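Local coordinates for kinetochore protein Mis16 (Schizosaccharomyces japonicus, PDB 4XYH) that recognises histone H4 and, independently, the CENP-A-specific chaperone Scm3 as a WD-repeat protein, probably helping to deposit CENP-A at centromeres, at residues V277-E281 and Q282-G286; L311-N315 and Q316-T320. All coordinates share one frame; numbering follows the deposited sequence.

Contact 1 and contact 2 follow one another along the chain, and both belong to joints of a WD-repeat propeller. Residues 277-286 leave the outer strand of one blade and enter the inner strand of the next; residues 311-320 form the turn leading to that next blade's own outer strand. The contact centres lie about 13 Å apart, contact 1 about 17 Å and contact 2 about 23 Å from the centre of the chain. They meet directly where NH2 of Arg317 comes within 2.8 Å of O of Ala279, while CG1 of Val277 packs 3.7 Å from O of Leu314. No ligand takes part in either contact.

Contact 1 of 2, residues V277-E281 and Q282-G286; sequences VKAHE and QPVNG
Ala279 meets Val284 across the bend with its single methyl, CB lying 4.3 Å from CG2 of the valine. A small residue suits this place, because the same methyl also packs against Trp309 on strand 306-310. His280 comes next and turns its imidazole into the interior. The ring CD2 approaches CG2 of Val284 at 3.8 Å, obliquely, the two side chains crossing at about a right angle. With CG1 of Val284 anti to the backbone N (chi1 -168°), CG2 is left beside that N, facing Ala279 and the histidine. Nearer the backbone, CB of His280 touches O of Gln282 at 3.5 Å. Both ring nitrogens of the buried imidazole are satisfied beyond the bend: NE2 is hydrogen-bonded to Thr299 and ND1 to Asp303, which fixes the rotation of the ring. Glu281 faces solvent, where a charged residue is at home. Its chain bends at chi2 (-54°) and returns to Lys278: NZ of Lys278 lies 2.6 Å from OE2 of Glu281, a salt bridge in which the oxygen uses its syn lone pair. Beyond it Gln282 is also exposed, and its extended side chain leads away from 277-281. Asn285 and Gly286 then both face Ala300, a classic beta bulge at the start of the inner strand. A histidine held between a threonine of the second strand and an aspartate of the following turn, with its neighbour Ala279 against the tryptophan of the third, is characteristic of the WD-repeat propeller, where it ties the blade-to-blade connection to the sheet.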
loop_
_atom_site.group_PDB
_atom_site.type_symbol
_atom_site.label_atom_id
_atom_site.label_comp_id
_atom_site.label_asym_id
_atom_site.label_seq_id
_atom_site.Cartn_x
_atom_site.Cartn_y
_atom_site.Cartn_z
ATOM N N VAL A 277 0.417 11.236 19.074
ATOM C CA VAL A 277 -0.886 11.823 19.331
ATOM C C VAL A 277 -1.965 10.806 19.023
ATOM O O VAL A 277 -1.745 9.865 18.257
ATOM C CB VAL A 277 -1.146 13.084 18.479
ATOM C CG1 VAL A 277 -0.046 14.124 18.674
ATOM C CG2 VAL A 277 -1.251 12.705 17.015
ATOM N N LYS A 278 -3.135 11.000 19.621
ATOM C CA LYS A 278 -4.317 10.274 19.201
ATOM C C LYS A 278 -4.783 10.916 17.890
ATOM O O LYS A 278 -5.073 12.104 17.855
ATOM C CB LYS A 278 -5.404 10.322 20.276
ATOM C CG LYS A 278 -6.728 9.717 19.817
ATOM C CD LYS A 278 -7.762 9.675 20.927
ATOM C CE LYS A 278 -8.224 11.066 21.322
ATOM N NZ LYS A 278 -9.656 11.049 21.789
ATOM N N ALA A 279 -4.811 10.142 16.811
ATOM C CA ALA A 279 -5.138 10.683 15.496
ATOM C C ALA A 279 -6.623 10.559 15.199
ATOM O O ALA A 279 -7.205 11.450 14.593
ATOM C CB ALA A 279 -4.316 9.981 14.396
ATOM N N HIS A 280 -7.224 9.437 15.592
ATOM C CA HIS A 280 -8.663 9.220 15.407
ATOM C C HIS A 280 -9.267 8.611 16.672
ATOM O O HIS A 280 -8.532 8.265 17.586
ATOM C CB HIS A 280 -8.932 8.302 14.209
ATOM C CG HIS A 280 -8.421 8.843 12.911
ATOM N ND1 HIS A 280 -9.257 9.364 11.943
ATOM C CD2 HIS A 280 -7.166 8.951 12.422
ATOM C CE1 HIS A 280 -8.533 9.770 10.917
ATOM N NE2 HIS A 280 -7.261 9.531 11.179
ATOM N N GLU A 281 -10.592 8.457 16.712
ATOM C CA GLU A 281 -11.233 7.805 17.848
ATOM C C GLU A 281 -11.275 6.296 17.630
ATOM O O GLU A 281 -11.577 5.542 18.554
ATOM C CB GLU A 281 -12.652 8.341 18.082
ATOM C CG GLU A 281 -12.712 9.804 18.503
ATOM C CD GLU A 281 -11.852 10.104 19.716
ATOM O OE1 GLU A 281 -11.907 9.320 20.694
ATOM O OE2 GLU A 281 -11.109 11.120 19.687
ATOM N N GLN A 282 -10.967 5.870 16.403
ATOM C CA GLN A 282 -11.037 4.469 16.015
ATOM C C GLN A 282 -9.711 4.066 15.366
ATOM O O GLN A 282 -8.910 4.935 15.045
ATOM C CB GLN A 282 -12.212 4.238 15.058
ATOM C CG GLN A 282 -13.569 4.682 15.612
ATOM C CD GLN A 282 -14.721 4.253 14.720
ATOM O OE1 GLN A 282 -14.698 3.164 14.141
ATOM N NE2 GLN A 282 -15.729 5.109 14.596
ATOM N N PRO A 283 -9.463 2.751 15.197
ATOM C CA PRO A 283 -8.219 2.264 14.585
ATOM C C PRO A 283 -7.740 3.031 13.348
ATOM O O PRO A 283 -8.528 3.420 12.477
ATOM C CB PRO A 283 -8.577 0.824 14.225
ATOM C CG PRO A 283 -9.421 0.412 15.386
ATOM C CD PRO A 283 -10.257 1.626 15.732
ATOM N N VAL A 284 -6.437 3.268 13.304
ATOM C CA VAL A 284 -5.817 3.917 12.160
ATOM C C VAL A 284 -5.135 2.872 11.288
ATOM O O VAL A 284 -4.212 2.196 11.750
ATOM C CB VAL A 284 -4.798 4.975 12.600
ATOM C CG1 VAL A 284 -4.386 5.820 11.412
ATOM C CG2 VAL A 284 -5.405 5.855 13.686
ATOM N N ASN A 285 -5.593 2.751 10.039
ATOM C CA ASN A 285 -5.180 1.659 9.153
ATOM C C ASN A 285 -4.018 1.954 8.224
ATOM O O ASN A 285 -3.300 1.039 7.838
ATOM C CB ASN A 285 -6.368 1.197 8.303
ATOM C CG ASN A 285 -7.470 0.591 9.142
ATOM O OD1 ASN A 285 -7.197 -0.082 10.135
ATOM N ND2 ASN A 285 -8.716 0.844 8.768
ATOM N N GLY A 286 -3.844 3.213 7.837
ATOM C CA GLY A 286 -2.775 3.557 6.915
ATOM C C GLY A 286 -2.210 4.936 7.177
ATOM O O GLY A 286 -2.866 5.792 7.793
#

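Contact 2 of 2, residues L311-N315 and Q316-T320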
loop_
_atom_site.group_PDB
_atom_site.type_symbol
_atom_site.label_atom_id
_atom_site.label_comp_id
_atom_site.label_asym_id
_atom_site.label_seq_id
_atom_site.Cartn_x
_atom_site.Cartn_y
_atom_site.Cartn_z
ATOM N N LEU A 311 3.377 17.913 10.348
ATOM C CA LEU A 311 4.263 17.471 11.433
ATOM C C LEU A 311 4.522 18.545 12.482
ATOM O O LEU A 311 4.945 18.244 13.605
ATOM C CB LEU A 311 5.619 17.002 10.874
ATOM C CG LEU A 311 5.738 15.647 10.168
ATOM C CD1 LEU A 311 7.153 15.470 9.621
ATOM C CD2 LEU A 311 5.388 14.517 11.119
ATOM N N ARG A 312 4.294 19.798 12.113
ATOM C CA ARG A 312 4.629 20.904 13.009
ATOM C C ARG A 312 3.456 21.248 13.913
ATOM O O ARG A 312 3.567 22.100 14.778
ATOM C CB ARG A 312 5.082 22.123 12.202
ATOM C CG ARG A 312 6.411 21.927 11.488
ATOM C CD ARG A 312 6.605 22.942 10.373
ATOM N NE ARG A 312 5.561 22.839 9.351
ATOM C CZ ARG A 312 5.548 23.502 8.194
ATOM N NH1 ARG A 312 6.524 24.334 7.877
ATOM N NH2 ARG A 312 4.548 23.325 7.345
ATOM N N ARG A 313 2.340 20.553 13.708
ATOM C CA ARG A 313 1.132 20.773 14.507
ATOM C C ARG A 313 0.260 19.510 14.611
ATOM O O ARG A 313 -0.907 19.533 14.235
ATOM C CB ARG A 313 0.313 21.940 13.908
ATOM C CG ARG A 313 -0.742 22.563 14.822
ATOM C CD ARG A 313 -1.680 23.464 14.033
ATOM N NE ARG A 313 -2.701 22.701 13.309
ATOM C CZ ARG A 313 -3.663 23.235 12.559
ATOM N NH1 ARG A 313 -3.750 24.548 12.410
ATOM N NH2 ARG A 313 -4.554 22.452 11.967
ATOM N N LEU A 314 0.817 18.422 15.123
ATOM C CA LEU A 314 0.064 17.166 15.207
ATOM C C LEU A 314 -1.055 17.185 16.255
ATOM O O LEU A 314 -1.896 16.282 16.305
ATOM C CB LEU A 314 1.015 16.001 15.480
ATOM C CG LEU A 314 1.957 15.652 14.312
ATOM C CD1 LEU A 314 2.737 14.368 14.590
ATOM C CD2 LEU A 314 1.156 15.511 13.038
ATOM N N ASN A 315 -1.085 18.229 17.073
ATOM C CA ASN A 315 -2.129 18.370 18.079
ATOM C C ASN A 315 -3.434 18.854 17.476
ATOM O O ASN A 315 -4.451 18.911 18.155
ATOM C CB ASN A 315 -1.689 19.340 19.167
ATOM C CG ASN A 315 -1.262 20.678 18.596
ATOM O OD1 ASN A 315 -0.089 20.868 18.252
ATOM N ND2 ASN A 315 -2.216 21.608 18.461
ATOM N N GLN A 316 -3.399 19.226 16.205
ATOM C CA GLN A 316 -4.593 19.726 15.539
ATOM C C GLN A 316 -4.537 19.415 14.045
ATOM O O GLN A 316 -3.731 19.973 13.291
ATOM C CB GLN A 316 -4.763 21.232 15.782
ATOM C CG GLN A 316 -5.958 21.833 15.083
ATOM C CD GLN A 316 -5.969 23.352 15.152
ATOM O OE1 GLN A 316 -5.115 23.957 15.806
ATOM N NE2 GLN A 316 -6.925 23.978 14.467
ATOM N N ARG A 317 -5.411 18.497 13.656
ATOM C CA ARG A 317 -5.599 18.048 12.285
ATOM C C ARG A 317 -5.755 19.214 11.280
ATOM O O ARG A 317 -6.338 20.237 11.619
ATOM C CB ARG A 317 -6.827 17.144 12.306
ATOM C CG ARG A 317 -7.357 16.681 11.021
ATOM C CD ARG A 317 -8.663 15.927 11.297
ATOM N NE ARG A 317 -8.517 14.866 12.294
ATOM C CZ ARG A 317 -9.378 13.861 12.414
ATOM N NH1 ARG A 317 -10.419 13.789 11.596
ATOM N NH2 ARG A 317 -9.200 12.923 13.332
ATOM N N LEU A 318 -5.214 19.085 10.068
ATOM C CA LEU A 318 -5.412 20.104 9.028
ATOM C C LEU A 318 -6.821 20.074 8.448
ATOM O O LEU A 318 -7.453 21.105 8.254
ATOM C CB LEU A 318 -4.420 19.926 7.877
ATOM C CG LEU A 318 -2.949 20.198 8.167
ATOM C CD1 LEU A 318 -2.096 19.877 6.949
ATOM C CD2 LEU A 318 -2.783 21.651 8.563
ATOM N N HIS A 319 -7.300 18.883 8.133
ATOM C CA HIS A 319 -8.535 18.759 7.371
ATOM C C HIS A 319 -9.021 17.329 7.482
ATOM O O HIS A 319 -8.260 16.442 7.862
ATOM C CB HIS A 319 -8.313 19.152 5.903
ATOM C CG HIS A 319 -9.577 19.265 5.110
ATOM N ND1 HIS A 319 -10.476 20.300 5.287
ATOM C CD2 HIS A 319 -10.111 18.462 4.162
ATOM C CE1 HIS A 319 -11.501 20.131 4.471
ATOM N NE2 HIS A 319 -11.309 19.022 3.777
ATOM N N THR A 320 -10.288 17.105 7.156
ATOM C CA THR A 320 -10.848 15.767 7.170
ATOM C C THR A 320 -11.519 15.457 5.841
ATOM O O THR A 320 -12.424 16.173 5.429
ATOM C CB THR A 320 -11.849 15.599 8.304
ATOM O OG1 THR A 320 -11.219 15.949 9.537
ATOM C CG2 THR A 320 -12.331 14.151 8.393
#
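Arg313 takes hold of Gln316 side-on, NE and NH2 both donating to the one backbone O of Gln316, each at 2.9 Å. The oxygen lies near the guanidinium plane, yet both nitrogens approach it from the same face of its carbonyl group. NH2 adds a weak bond to O of Arg317. The backbone contributes one more bond, from N of Gln316 to O of Arg313 (3.2 Å), closing a type I beta turn. In a WD blade this connects the third strand, 306-310, to the outer strand, 319-321; Leu314, buried, packs against Trp309 of the third. Stacking supplies the next layer: the amide lies over the guanidinium, planes 5° apart, with CD of Gln316 3.5 Å above the Arg313 guanidinium centre, while CD2 of Leu318 approaches the opposite face off centre, near NH2. The bend of Arg313 at chi3 (79°) turns its flat end back across the turn, under the amide. Arginine suits its place by offering in-plane N-H donors at its edge and a face on which glutamine's flat amide lies parallel. A leucine here would probably leave the Gln316 carbonyl without its two side-chain donors and the amide free to swing. Separately, NH1 of Arg317 bonds OG1 of Thr320 (3.1 Å), nearly straight at 169°.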